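Local structure of putative branched-chain amino acid ABC transporter (Rhodospirillum rubrum ATCC 11170, 3HUT) at residues T103-D108 against R118-P123; G282-G287 against D313-V318; T319-F324 against T332-R337. The protein probably binds a branched-chain or related amino acid in the periplasm and delivers it to an ABC transporter. All blocks are in the same frame, centred on the assembly; numbering follows the deposited sequence.

Contact 1: T103-D108 against R118-P123; sequences TAAHPD and RAITTP
T103 meets I120 through its backbone. The branch methyl I120 CG2 lies 3.7 Å from T103 C, while the T103 side chain turns the other way and bonds through OG1 to F80 O. At A104 the contact becomes polar. R118 reaches this carbonyl side-on with two nitrogens. Its NE gives the straighter bond, 2.7 Å to A104 O at 156°, and approaches in the carbonyl plane. Its NH2 lies 3.0 Å from the same A104 O but comes from above that plane, which is a poorer approach. The acceptor stays in the guanidinium plane for both. A bend in the R118 chain at chi3 (56°) turns the guanidinium group to lie along the 103-108 backbone. A105 turns its CB to apolar packing, 3.8 Å from I120 CG2. A105 O lies over one face of the guanidinium and receives a CA-H...O contact from T122 CA at 3.6 Å. P123 CD also lies 3.4 Å from A105 O. H106 O sits at the guanidinium edge, near NH2, but the modelled spacing is too short for its length to be trusted. The H106 imidazole ND1 accepts from D108 N at 2.8 Å. R118 NH1 forms a salt bridge to E330. Segment 118-123 leads from strand 116-118, last in the parallel sheet, toward helix 126-136, consistent with one of the interlobe crossings of periplasmic binding proteins. Helix 82-95 packs on A104, helix 277-296 on T103 and I120, and helix 150-165 on P123.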
loop_
_atom_site.group_PDB
_atom_site.type_symbol
_atom_site.label_atom_id
_atom_site.label_comp_id
_atom_site.label_asym_id
_atom_site.label_seq_id
_atom_site.Cartn_x
_atom_site.Cartn_y
_atom_site.Cartn_z
ATOM N N THR A 103 -2.072 3.708 5.982
ATOM C CA THR A 103 -0.817 3.800 5.245
ATOM C C THR A 103 0.519 3.657 5.993
ATOM O O THR A 103 1.572 3.739 5.370
ATOM C CB THR A 103 -0.795 5.119 4.473
ATOM O OG1 THR A 103 -1.059 6.196 5.378
ATOM C CG2 THR A 103 -1.865 5.121 3.394
ATOM N N ALA A 104 0.500 3.453 7.308
ATOM C CA ALA A 104 1.762 3.289 8.038
ATOM C C ALA A 104 2.411 1.975 7.581
ATOM O O ALA A 104 2.062 0.904 8.062
ATOM C CB ALA A 104 1.514 3.279 9.540
ATOM N N ALA A 105 3.370 2.079 6.659
ATOM C CA ALA A 105 4.038 0.909 6.089
ATOM C C ALA A 105 5.378 0.497 6.680
ATOM O O ALA A 105 5.937 -0.532 6.302
ATOM C CB ALA A 105 4.190 1.104 4.575
ATOM N N HIS A 106 5.908 1.285 7.603
ATOM C CA HIS A 106 7.203 0.954 8.194
ATOM C C HIS A 106 7.166 -0.358 8.979
ATOM O O HIS A 106 6.270 -0.586 9.785
ATOM C CB HIS A 106 7.673 2.086 9.105
ATOM C CG HIS A 106 9.089 1.936 9.561
ATOM N ND1 HIS A 106 9.483 0.960 10.453
ATOM C CD2 HIS A 106 10.214 2.602 9.209
ATOM C CE1 HIS A 106 10.790 1.030 10.628
ATOM N NE2 HIS A 106 11.259 2.017 9.885
ATOM N N PRO A 107 8.143 -1.244 8.743
ATOM C CA PRO A 107 8.196 -2.532 9.442
ATOM C C PRO A 107 7.963 -2.446 10.951
ATOM O O PRO A 107 7.222 -3.246 11.510
ATOM C CB PRO A 107 9.594 -3.037 9.112
ATOM C CG PRO A 107 9.793 -2.539 7.712
ATOM C CD PRO A 107 9.269 -1.110 7.802
ATOM N N ASP A 108 8.589 -1.469 11.600
ATOM C CA ASP A 108 8.479 -1.309 13.053
ATOM C C ASP A 108 7.118 -0.919 13.614
ATOM O O ASP A 108 6.848 -1.147 14.792
ATOM C CB ASP A 108 9.516 -0.303 13.559
ATOM C CG ASP A 108 10.937 -0.771 13.335
ATOM O OD1 ASP A 108 11.134 -1.964 13.022
ATOM O OD2 ASP A 108 11.861 0.052 13.480
ATOM N N ARG A 118 -2.419 -2.441 9.945
ATOM C CA ARG A 118 -2.195 -1.570 8.792
ATOM C C ARG A 118 -2.961 -2.104 7.589
ATOM O O ARG A 118 -3.054 -3.320 7.388
ATOM C CB ARG A 118 -0.699 -1.498 8.455
ATOM C CG ARG A 118 -0.020 -2.856 8.394
ATOM C CD ARG A 118 1.236 -2.846 7.533
ATOM N NE ARG A 118 2.183 -1.841 7.979
ATOM C CZ ARG A 118 3.344 -2.100 8.570
ATOM N NH1 ARG A 118 3.728 -3.346 8.792
ATOM N NH2 ARG A 118 4.112 -1.098 8.951
ATOM N N ALA A 119 -3.509 -1.195 6.788
ATOM C CA ALA A 119 -4.263 -1.589 5.607
ATOM C C ALA A 119 -3.324 -1.792 4.424
ATOM O O ALA A 119 -3.645 -2.516 3.483
ATOM C CB ALA A 119 -5.300 -0.526 5.274
ATOM N N ILE A 120 -2.159 -1.159 4.489
ATOM C CA ILE A 120 -1.158 -1.244 3.431
ATOM C C ILE A 120 -0.159 -2.352 3.778
ATOM O O ILE A 120 -0.169 -2.865 4.895
ATOM C CB ILE A 120 -0.415 0.106 3.305
ATOM C CG1 ILE A 120 0.376 0.176 1.999
ATOM C CG2 ILE A 120 0.520 0.283 4.491
ATOM C CD1 ILE A 120 0.884 1.585 1.688
ATOM N N THR A 121 0.683 -2.740 2.824
ATOM C CA THR A 121 1.691 -3.774 3.083
ATOM C C THR A 121 3.022 -3.063 3.255
ATOM O O THR A 121 3.138 -1.885 2.922
ATOM C CB THR A 121 1.840 -4.760 1.898
ATOM O OG1 THR A 121 2.328 -4.054 0.751
ATOM C CG2 THR A 121 0.503 -5.404 1.550
ATOM N N THR A 122 4.024 -3.759 3.781
ATOM C CA THR A 122 5.340 -3.149 3.933
ATOM C C THR A 122 5.950 -3.065 2.532
ATOM O O THR A 122 5.546 -3.798 1.626
ATOM C CB THR A 122 6.268 -3.999 4.812
ATOM O OG1 THR A 122 6.490 -5.264 4.178
ATOM C CG2 THR A 122 5.653 -4.216 6.187
ATOM N N PRO A 123 6.928 -2.168 2.333
ATOM C CA PRO A 123 7.574 -2.012 1.026
ATOM C C PRO A 123 8.214 -3.300 0.511
ATOM O O PRO A 123 8.208 -3.572 -0.687
ATOM C CB PRO A 123 8.617 -0.929 1.282
ATOM C CG PRO A 123 7.989 -0.109 2.367
ATOM C CD PRO A 123 7.436 -1.168 3.288
#

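Contact 2: G282-G287 against D313-V318; sequences GYDAVG and DRYAGV
The Y315 ring reaches across to the helix at G287, and its hydroxyl lies over that residue: Y315 OH is 3.2 Å from G287 CA. G287 has no side chain, so the phenol can come right up to the helix backbone. CG of Y315 is trans to its own N (chi1 -173°), which sends the ring toward the helix. One turn earlier, D284 carries the polar part of the contact. Its OD1 accepts from V318 N at 3.0 Å and 158°, using the syn lone pair. The same OD1 lies at the edge of the Y315 ring, near its plane. A water bridges the two side chains. It donates to D284 OD1 at 2.7 Å and lies 2.6 Å from Y315 OH. D284 OD2 is 3.3 Å from G317 CA, another glycine that lets the carboxylate sit close to the strand. Beside it, the side chains of Y283 and V318 cross at about a right angle, with Y283 CD2 3.8 Å from V318 CG1. Y283 also stacks on F263. Helix 277-296 and strand 315-317 run roughly antiparallel here, their local axes 9.2 Å apart. D284 is buried, yet its carboxylate is well supplied with partners: V318 N and the water on OD1, and the T319 hydroxyl on OD2. Such surroundings would be expected to favour the charged form.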
loop_
_atom_site.group_PDB
_atom_site.type_symbol
_atom_site.label_atom_id
_atom_site.label_comp_id
_atom_site.label_asym_id
_atom_site.label_seq_id
_atom_site.Cartn_x
_atom_site.Cartn_y
_atom_site.Cartn_z
ATOM N N GLY A 282 -7.290 4.210 2.283
ATOM C CA GLY A 282 -8.100 4.832 3.313
ATOM C C GLY A 282 -9.497 4.243 3.234
ATOM O O GLY A 282 -10.165 4.035 4.251
ATOM N N TYR A 283 -9.939 3.970 2.009
ATOM C CA TYR A 283 -11.254 3.382 1.788
ATOM C C TYR A 283 -11.292 1.991 2.423
ATOM O O TYR A 283 -12.214 1.667 3.177
ATOM C CB TYR A 283 -11.534 3.267 0.284
ATOM C CG TYR A 283 -12.938 2.809 -0.057
ATOM C CD1 TYR A 283 -14.048 3.596 0.257
ATOM C CD2 TYR A 283 -13.156 1.604 -0.726
ATOM C CE1 TYR A 283 -15.343 3.195 -0.093
ATOM C CE2 TYR A 283 -14.444 1.193 -1.078
ATOM C CZ TYR A 283 -15.532 1.995 -0.761
ATOM O OH TYR A 283 -16.809 1.596 -1.114
ATOM N N ASP A 284 -10.291 1.169 2.114
ATOM C CA ASP A 284 -10.231 -0.183 2.659
ATOM C C ASP A 284 -10.030 -0.198 4.171
ATOM O O ASP A 284 -10.569 -1.064 4.863
ATOM C CB ASP A 284 -9.107 -0.991 1.995
ATOM C CG ASP A 284 -9.508 -1.549 0.641
ATOM O OD1 ASP A 284 -10.669 -1.341 0.228
ATOM O OD2 ASP A 284 -8.657 -2.199 -0.012
ATOM N N ALA A 285 -9.252 0.750 4.685
ATOM C CA ALA A 285 -9.004 0.800 6.119
ATOM C C ALA A 285 -10.333 0.956 6.853
ATOM O O ALA A 285 -10.628 0.208 7.794
ATOM C CB ALA A 285 -8.061 1.957 6.458
ATOM N N VAL A 286 -11.138 1.920 6.417
ATOM C CA VAL A 286 -12.435 2.150 7.037
ATOM C C VAL A 286 -13.323 0.909 6.894
ATOM O O VAL A 286 -13.969 0.480 7.854
ATOM C CB VAL A 286 -13.143 3.372 6.407
ATOM C CG1 VAL A 286 -14.560 3.488 6.940
ATOM C CG2 VAL A 286 -12.357 4.648 6.721
ATOM N N GLY A 287 -13.347 0.332 5.696
ATOM C CA GLY A 287 -14.151 -0.856 5.471
ATOM C C GLY A 287 -13.717 -2.035 6.324
ATOM O O GLY A 287 -14.550 -2.784 6.834
ATOM N N ASP A 313 -9.100 -11.852 7.296
ATOM C CA ASP A 313 -8.387 -12.896 6.581
ATOM C C ASP A 313 -8.547 -12.893 5.066
ATOM O O ASP A 313 -7.636 -13.273 4.344
ATOM C CB ASP A 313 -8.858 -14.247 7.128
ATOM C CG ASP A 313 -8.018 -15.415 6.636
ATOM O OD1 ASP A 313 -6.895 -15.581 7.133
ATOM O OD2 ASP A 313 -8.490 -16.146 5.755
ATOM N N ARG A 314 -9.701 -12.446 4.591
ATOM C CA ARG A 314 -10.009 -12.475 3.173
ATOM C C ARG A 314 -10.850 -11.255 2.771
ATOM O O ARG A 314 -11.815 -11.368 2.027
ATOM C CB ARG A 314 -10.748 -13.800 2.913
ATOM C CG ARG A 314 -11.468 -13.980 1.598
ATOM C CD ARG A 314 -10.659 -14.782 0.581
ATOM N NE ARG A 314 -11.444 -15.066 -0.626
ATOM C CZ ARG A 314 -12.277 -14.198 -1.197
ATOM N NH1 ARG A 314 -12.447 -12.991 -0.673
ATOM N NH2 ARG A 314 -12.935 -14.531 -2.297
ATOM N N TYR A 315 -10.474 -10.084 3.267
ATOM C CA TYR A 315 -11.205 -8.859 2.961
ATOM C C TYR A 315 -11.113 -8.503 1.477
ATOM O O TYR A 315 -10.023 -8.336 0.947
ATOM C CB TYR A 315 -10.655 -7.697 3.791
ATOM C CG TYR A 315 -11.463 -6.428 3.649
ATOM C CD1 TYR A 315 -12.664 -6.264 4.337
ATOM C CD2 TYR A 315 -11.048 -5.406 2.788
ATOM C CE1 TYR A 315 -13.442 -5.109 4.169
ATOM C CE2 TYR A 315 -11.816 -4.250 2.613
ATOM C CZ TYR A 315 -13.013 -4.111 3.306
ATOM O OH TYR A 315 -13.779 -2.987 3.125
ATOM N N ALA A 316 -12.263 -8.361 0.825
ATOM C CA ALA A 316 -12.305 -8.025 -0.595
ATOM C C ALA A 316 -12.196 -6.515 -0.794
ATOM O O ALA A 316 -13.176 -5.852 -1.116
ATOM C CB ALA A 316 -13.601 -8.540 -1.212
ATOM N N GLY A 317 -11.000 -5.973 -0.600
ATOM C CA GLY A 317 -10.816 -4.536 -0.742
ATOM C C GLY A 317 -10.532 -4.078 -2.158
ATOM O O GLY A 317 -10.297 -4.895 -3.053
ATOM N N VAL A 318 -10.566 -2.764 -2.366
ATOM C CA VAL A 318 -10.282 -2.211 -3.682
ATOM C C VAL A 318 -8.778 -2.264 -3.908
ATOM O O VAL A 318 -8.303 -2.056 -5.024
ATOM C CB VAL A 318 -10.785 -0.755 -3.804
ATOM C CG1 VAL A 318 -12.285 -0.715 -3.550
ATOM C CG2 VAL A 318 -10.051 0.149 -2.824
HETATM O O HOH W 1 -13.252 -1.610 0.964
#

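Contact 3: T319-F324 against T332-R337; sequences TGITRF and TKILTR
Backbone bonds pair R323 and T332 as an antiparallel hydrogen-bonded pair. R323 N gives to T332 O at 3.1 Å, and T332 N gives back to R323 O at 3.0 Å. T322 and K333 form the next, non-hydrogen-bonded pair. At the corner residue I321 one more bond follows, from I334 N to I321 O at 3.0 Å. K333 CA also makes a CA-H...O contact to that oxygen. Among the side chains, K333 is the main polar group. Its chain is extended beyond CG and runs alongside T322, with CE 3.3 Å from T322 OG1. This carries NZ to T319 OG1, which accepts from it at 2.6 Å. T322 OG1 donates to G320 O within the same segment at 3.0 Å, from well above the carbonyl plane. Two waters bridge the segments. One accepts from I321 N and donates to I334 O; the other lies between T332 OG1 and R323 O, the latter bond weak. The apolar part is I321 and I334, side by side and pointing the same way, with their CD1 atoms 3.6 Å apart. R323 leads away to a salt bridge with D313. Beta pairing thus holds the hairpin of strands 322-324 and 331-341, while the buried K333 ammonium is met by T319 OG1 and, weakly, by A119 O. The T319 hydroxyl also bonds to D284, whose nearby carboxylate would be expected to offset part of the lysine charge.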
loop_
_atom_site.group_PDB
_atom_site.type_symbol
_atom_site.label_atom_id
_atom_site.label_comp_id
_atom_site.label_asym_id
_atom_site.label_seq_id
_atom_site.Cartn_x
_atom_site.Cartn_y
_atom_site.Cartn_z
ATOM N N THR A 319 -8.035 -2.551 -2.839
ATOM C CA THR A 319 -6.582 -2.655 -2.923
ATOM C C THR A 319 -6.193 -4.129 -2.993
ATOM O O THR A 319 -5.020 -4.473 -2.870
ATOM C CB THR A 319 -5.872 -1.990 -1.708
ATOM O OG1 THR A 319 -6.187 -2.698 -0.500
ATOM C CG2 THR A 319 -6.306 -0.535 -1.570
ATOM N N GLY A 320 -7.196 -4.987 -3.196
ATOM C CA GLY A 320 -6.962 -6.417 -3.311
ATOM C C GLY A 320 -7.422 -7.233 -2.118
ATOM O O GLY A 320 -7.736 -6.683 -1.066
ATOM N N ILE A 321 -7.465 -8.551 -2.282
ATOM C CA ILE A 321 -7.872 -9.426 -1.189
ATOM C C ILE A 321 -6.822 -9.261 -0.096
ATOM O O ILE A 321 -5.642 -9.519 -0.323
ATOM C CB ILE A 321 -7.944 -10.893 -1.654
ATOM C CG1 ILE A 321 -9.039 -11.024 -2.718
ATOM C CG2 ILE A 321 -8.205 -11.807 -0.460
ATOM C CD1 ILE A 321 -9.289 -12.442 -3.208
ATOM N N THR A 322 -7.270 -8.838 1.088
ATOM C CA THR A 322 -6.390 -8.556 2.219
ATOM C C THR A 322 -6.529 -9.479 3.432
ATOM O O THR A 322 -7.639 -9.807 3.853
ATOM C CB THR A 322 -6.610 -7.102 2.681
ATOM O OG1 THR A 322 -6.346 -6.218 1.583
ATOM C CG2 THR A 322 -5.700 -6.756 3.850
ATOM N N ARG A 323 -5.380 -9.859 3.992
ATOM C CA ARG A 323 -5.285 -10.752 5.148
ATOM C C ARG A 323 -4.318 -10.205 6.201
ATOM O O ARG A 323 -3.288 -9.625 5.862
ATOM C CB ARG A 323 -4.776 -12.130 4.687
ATOM C CG ARG A 323 -4.539 -13.162 5.809
ATOM C CD ARG A 323 -3.999 -14.484 5.240
ATOM N NE ARG A 323 -3.981 -15.564 6.229
ATOM C CZ ARG A 323 -2.886 -16.025 6.824
ATOM N NH1 ARG A 323 -1.699 -15.509 6.536
ATOM N NH2 ARG A 323 -2.973 -17.004 7.713
ATOM N N PHE A 324 -4.664 -10.372 7.478
ATOM C CA PHE A 324 -3.784 -9.950 8.570
ATOM C C PHE A 324 -3.276 -11.258 9.190
ATOM O O PHE A 324 -4.073 -12.097 9.627
ATOM C CB PHE A 324 -4.540 -9.135 9.639
ATOM C CG PHE A 324 -4.988 -7.761 9.179
ATOM C CD1 PHE A 324 -4.446 -7.167 8.041
ATOM C CD2 PHE A 324 -5.923 -7.043 9.925
ATOM C CE1 PHE A 324 -4.828 -5.877 7.655
ATOM C CE2 PHE A 324 -6.312 -5.753 9.547
ATOM C CZ PHE A 324 -5.763 -5.171 8.412
ATOM N N THR A 332 -0.875 -8.913 4.192
ATOM C CA THR A 332 -0.481 -9.510 2.921
ATOM C C THR A 332 -1.678 -9.312 1.999
ATOM O O THR A 332 -2.818 -9.228 2.461
ATOM C CB THR A 332 -0.149 -11.019 3.040
ATOM O OG1 THR A 332 -1.270 -11.723 3.582
ATOM C CG2 THR A 332 1.079 -11.229 3.931
ATOM N N LYS A 333 -1.423 -9.221 0.701
ATOM C CA LYS A 333 -2.495 -9.000 -0.258
ATOM C C LYS A 333 -2.282 -9.748 -1.560
ATOM O O LYS A 333 -1.157 -10.086 -1.909
ATOM C CB LYS A 333 -2.595 -7.512 -0.591
ATOM C CG LYS A 333 -2.902 -6.599 0.571
ATOM C CD LYS A 333 -3.014 -5.166 0.077
ATOM C CE LYS A 333 -3.697 -4.281 1.106
ATOM N NZ LYS A 333 -3.821 -2.900 0.606
ATOM N N ILE A 334 -3.373 -10.003 -2.273
ATOM C CA ILE A 334 -3.280 -10.649 -3.571
ATOM C C ILE A 334 -3.153 -9.493 -4.558
ATOM O O ILE A 334 -4.136 -8.824 -4.868
ATOM C CB ILE A 334 -4.542 -11.465 -3.905
ATOM C CG1 ILE A 334 -4.661 -12.651 -2.945
ATOM C CG2 ILE A 334 -4.471 -11.971 -5.345
ATOM C CD1 ILE A 334 -5.863 -13.536 -3.220
ATOM N N LEU A 335 -1.937 -9.251 -5.033
ATOM C CA LEU A 335 -1.681 -8.155 -5.963
ATOM C C LEU A 335 -2.194 -8.454 -7.367
ATOM O O LEU A 335 -2.462 -9.605 -7.706
ATOM C CB LEU A 335 -0.180 -7.852 -5.997
ATOM C CG LEU A 335 0.424 -7.568 -4.615
ATOM C CD1 LEU A 335 1.910 -7.272 -4.745
ATOM C CD2 LEU A 335 -0.303 -6.394 -3.959
ATOM N N THR A 336 -2.336 -7.407 -8.179
ATOM C CA THR A 336 -2.820 -7.552 -9.548
ATOM C C THR A 336 -1.664 -7.315 -10.520
ATOM O O THR A 336 -1.030 -6.258 -10.494
ATOM C CB THR A 336 -3.951 -6.540 -9.836
ATOM O OG1 THR A 336 -5.041 -6.775 -8.933
ATOM C CG2 THR A 336 -4.439 -6.670 -11.270
ATOM N N ARG A 337 -1.391 -8.301 -11.369
ATOM C CA ARG A 337 -0.296 -8.205 -12.339
ATOM C C ARG A 337 -0.721 -7.417 -13.566
ATOM O O ARG A 337 -1.783 -7.669 -14.141
ATOM C CB ARG A 337 0.160 -9.602 -12.755
ATOM C CG ARG A 337 0.730 -10.434 -11.610
ATOM C CD ARG A 337 1.012 -11.854 -12.073
ATOM N NE ARG A 337 1.645 -12.673 -11.040
ATOM C CZ ARG A 337 1.979 -13.951 -11.206
ATOM N NH1 ARG A 337 1.735 -14.556 -12.363
ATOM N NH2 ARG A 337 2.558 -14.622 -10.224
HETATM O O HOH W 2 -6.793 -9.316 -5.105
HETATM O O HOH W 3 -1.161 -11.853 6.169
#

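Overall arrangement
The three contacts cluster near the middle of a two-lobed periplasmic binding protein. Residues 118-123 and 332-337 belong to chain passages between the lobes, as in the hinge of this family, whose ligands bind in the cleft between the lobes. Contacts 2 and 3 have centres about 10 Å apart. They are joined where T319 OG1 lies 2.6 Å from D284 OD2, and again where Y315 O lies 2.8 Å from T322 N. Contact 1 is centred about 13 Å from contact 3 and meets it where A119 O lies 2.9 Å from K333 NZ. It touches contact 2 more simply, with A119 CB packed on A285 CB.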